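Local structure of exopolygalacturonate lyase (Vibrio vulnificus, 5A29) at residues Leu56-Thr64 / Arg511-Ala519. The protein probably cleaves pectic polysaccharides such as polygalacturonate by beta-elimination, as a manganese-binding lyase of polysaccharide lyase family 2. Numbering follows the deposited sequence.
Sequences LLADGINTT and RYLNASIDA
A two-stranded antiparallel sheet pairs strand 60-62 with strand 514-516, joining a strand near the N-terminus to one from the C-terminal part of the lyase, away from the manganese and tartrate sites. Ile61 and Ala515 form the hydrogen-bonded pair, each backbone N lying 2.9 Å from the other residue's O; Gly60 opposite Ser516 and Asn62 opposite Asn514 are the non-hydrogen-bonded pairs beside it. One more backbone bond continues the ladder at each end, Ile517 N to Asp59 O and Thr63 N to Leu513 O.

Leu513 O is gripped twice. Thr63 N meets it nearly head-on (C=O...N 168°), whereas Thr63 OG1, 2.8 Å from the same oxygen, donates from above the carbonyl plane; chi1 of 61° sets this hydroxyl between the backbone N and carbonyl carbon, and its oxygen in turn accepts from Arg503 NE. Thr63 CG2 meanwhile lies 4.0 Å from Ala515 CB on the Ile61 and Ala515 face, where Tyr505 of strand 505-506 touches all three residues.

Across the other face, the amide planes of Asn62 and Asn514 stand 76° apart, joined by a water that accepts from Asn62 ND2 and donates to Asn514 OD1. Asn62 OD1 accepts from Thr64 N in an Asx turn and from Thr65 N, while Leu513 CD1 packs 3.6 Å from that oxygen. Ile565 O receives Asn514 ND2.

Where strand 60-62 begins and 514-516 ends, a second water donates to Asp59 O and accepts from Ser516 OG, which closes an ST turn with Asp518 N. Ile517 CD1 reaches Leu57 CD1 at 3.9 Å beside Val43 of helix 27-46. The same methyl sits 3.2 Å from Ala58 O.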
# COMPACT_ATOMS: atom_id res chain seq x y z
N LEU A 56 7.82 -6.02 22.40
CA LEU A 56 7.58 -6.39 21.01
C LEU A 56 6.28 -7.18 20.82
O LEU A 56 5.86 -7.94 21.72
CB LEU A 56 8.75 -7.17 20.41
CG LEU A 56 10.14 -6.54 20.29
CD1 LEU A 56 10.97 -7.64 19.59
CD2 LEU A 56 10.08 -5.25 19.49
N LEU A 57 5.70 -7.10 19.64
CA LEU A 57 4.47 -7.81 19.31
C LEU A 57 4.71 -8.82 18.23
O LEU A 57 5.51 -8.58 17.32
CB LEU A 57 3.40 -6.81 18.81
CG LEU A 57 2.66 -5.99 19.85
CD1 LEU A 57 1.76 -5.02 19.12
CD2 LEU A 57 1.76 -6.88 20.71
N ALA A 58 3.96 -9.92 18.28
CA ALA A 58 3.87 -10.86 17.21
C ALA A 58 3.22 -10.17 15.99
O ALA A 58 2.32 -9.36 16.14
CB ALA A 58 3.02 -12.05 17.67
N ASP A 59 3.62 -10.54 14.79
CA ASP A 59 2.85 -10.14 13.59
C ASP A 59 1.48 -10.77 13.48
O ASP A 59 0.59 -10.24 12.80
CB ASP A 59 3.56 -10.66 12.35
CG ASP A 59 4.66 -9.76 11.90
OD1 ASP A 59 5.17 -9.02 12.76
OD2 ASP A 59 4.99 -9.80 10.66
N GLY A 60 1.31 -11.99 14.01
CA GLY A 60 0.10 -12.73 13.74
C GLY A 60 -0.14 -13.72 14.91
O GLY A 60 0.81 -14.05 15.63
N ILE A 61 -1.39 -14.16 15.08
CA ILE A 61 -1.78 -15.07 16.17
C ILE A 61 -2.52 -16.22 15.62
O ILE A 61 -3.42 -16.06 14.78
CB ILE A 61 -2.72 -14.34 17.16
CG1 ILE A 61 -2.05 -13.08 17.70
CG2 ILE A 61 -3.20 -15.28 18.26
CD1 ILE A 61 -0.89 -13.37 18.60
N ASN A 62 -2.14 -17.45 16.04
CA ASN A 62 -2.89 -18.64 15.64
C ASN A 62 -4.23 -18.63 16.41
O ASN A 62 -4.21 -18.55 17.64
CB ASN A 62 -2.04 -19.90 16.04
CG ASN A 62 -2.73 -21.22 15.72
OD1 ASN A 62 -3.84 -21.46 16.17
ND2 ASN A 62 -2.06 -22.10 14.92
N THR A 63 -5.39 -18.71 15.73
CA THR A 63 -6.60 -18.44 16.50
C THR A 63 -7.15 -19.70 17.26
O THR A 63 -8.15 -19.61 17.96
CB THR A 63 -7.73 -17.82 15.68
OG1 THR A 63 -8.11 -18.71 14.62
CG2 THR A 63 -7.23 -16.43 15.06
N THR A 64 -6.54 -20.85 17.01
CA THR A 64 -6.88 -22.10 17.74
C THR A 64 -5.96 -22.21 18.93
O THR A 64 -6.44 -22.33 20.06
CB THR A 64 -6.64 -23.31 16.89
OG1 THR A 64 -7.56 -23.27 15.84
CG2 THR A 64 -6.84 -24.69 17.77
N ARG A 511 -12.87 -19.29 8.02
CA ARG A 511 -12.07 -20.57 8.00
C ARG A 511 -10.62 -20.37 8.21
O ARG A 511 -9.90 -21.31 8.40
CB ARG A 511 -12.29 -21.30 6.66
CG ARG A 511 -13.72 -21.63 6.45
CD ARG A 511 -13.90 -22.48 5.15
NE ARG A 511 -15.27 -22.81 5.26
CZ ARG A 511 -15.71 -23.88 5.90
NH1 ARG A 511 -14.87 -24.81 6.32
NH2 ARG A 511 -17.01 -23.98 6.05
N TYR A 512 -10.10 -19.15 8.09
CA TYR A 512 -8.67 -18.98 8.32
C TYR A 512 -8.21 -19.22 9.73
O TYR A 512 -8.83 -18.78 10.69
CB TYR A 512 -8.16 -17.54 7.94
CG TYR A 512 -8.17 -17.28 6.45
CD1 TYR A 512 -7.88 -18.32 5.51
CD2 TYR A 512 -8.37 -15.97 5.95
CE1 TYR A 512 -7.87 -18.07 4.15
CE2 TYR A 512 -8.29 -15.69 4.58
CZ TYR A 512 -8.07 -16.75 3.69
OH TYR A 512 -8.03 -16.47 2.35
N LEU A 513 -7.04 -19.84 9.84
CA LEU A 513 -6.43 -20.20 11.11
C LEU A 513 -5.73 -19.03 11.79
O LEU A 513 -5.78 -18.83 13.03
CB LEU A 513 -5.42 -21.35 10.85
CG LEU A 513 -4.61 -21.82 12.06
CD1 LEU A 513 -5.60 -22.27 13.15
CD2 LEU A 513 -3.67 -23.00 11.68
N ASN A 514 -5.02 -18.22 11.01
CA ASN A 514 -4.08 -17.27 11.63
C ASN A 514 -4.46 -15.81 11.33
O ASN A 514 -4.78 -15.51 10.18
CB ASN A 514 -2.68 -17.49 11.01
CG ASN A 514 -2.11 -18.85 11.35
OD1 ASN A 514 -2.00 -19.18 12.55
ND2 ASN A 514 -1.71 -19.64 10.29
N ALA A 515 -4.45 -14.95 12.36
CA ALA A 515 -4.92 -13.57 12.19
C ALA A 515 -3.67 -12.67 12.10
O ALA A 515 -2.73 -12.87 12.84
CB ALA A 515 -5.77 -13.13 13.39
N SER A 516 -3.69 -11.67 11.22
CA SER A 516 -2.61 -10.65 11.19
C SER A 516 -2.99 -9.47 12.04
O SER A 516 -4.11 -8.96 11.97
CB SER A 516 -2.37 -10.15 9.71
OG SER A 516 -1.59 -8.95 9.80
N ILE A 517 -2.07 -8.96 12.85
CA ILE A 517 -2.39 -7.76 13.60
C ILE A 517 -2.30 -6.47 12.76
O ILE A 517 -2.51 -5.37 13.28
CB ILE A 517 -1.51 -7.58 14.86
CG1 ILE A 517 -0.05 -7.19 14.53
CG2 ILE A 517 -1.51 -8.84 15.70
CD1 ILE A 517 0.64 -6.66 15.78
N ASP A 518 -2.04 -6.61 11.48
CA ASP A 518 -2.15 -5.40 10.60
C ASP A 518 -3.52 -5.24 9.97
O ASP A 518 -3.70 -4.43 9.11
CB ASP A 518 -1.09 -5.46 9.50
CG ASP A 518 -0.32 -4.11 9.35
OD1 ASP A 518 -0.23 -3.37 10.37
OD2 ASP A 518 0.25 -3.86 8.23
N ALA A 519 -4.52 -6.00 10.44
CA ALA A 519 -5.91 -5.86 9.94
C ALA A 519 -6.35 -4.36 9.95
O ALA A 519 -6.09 -3.59 10.90
CB ALA A 519 -6.83 -6.68 10.86
O HOH W 1 0.97 -8.50 10.76
O HOH W 2 -0.20 -21.09 12.77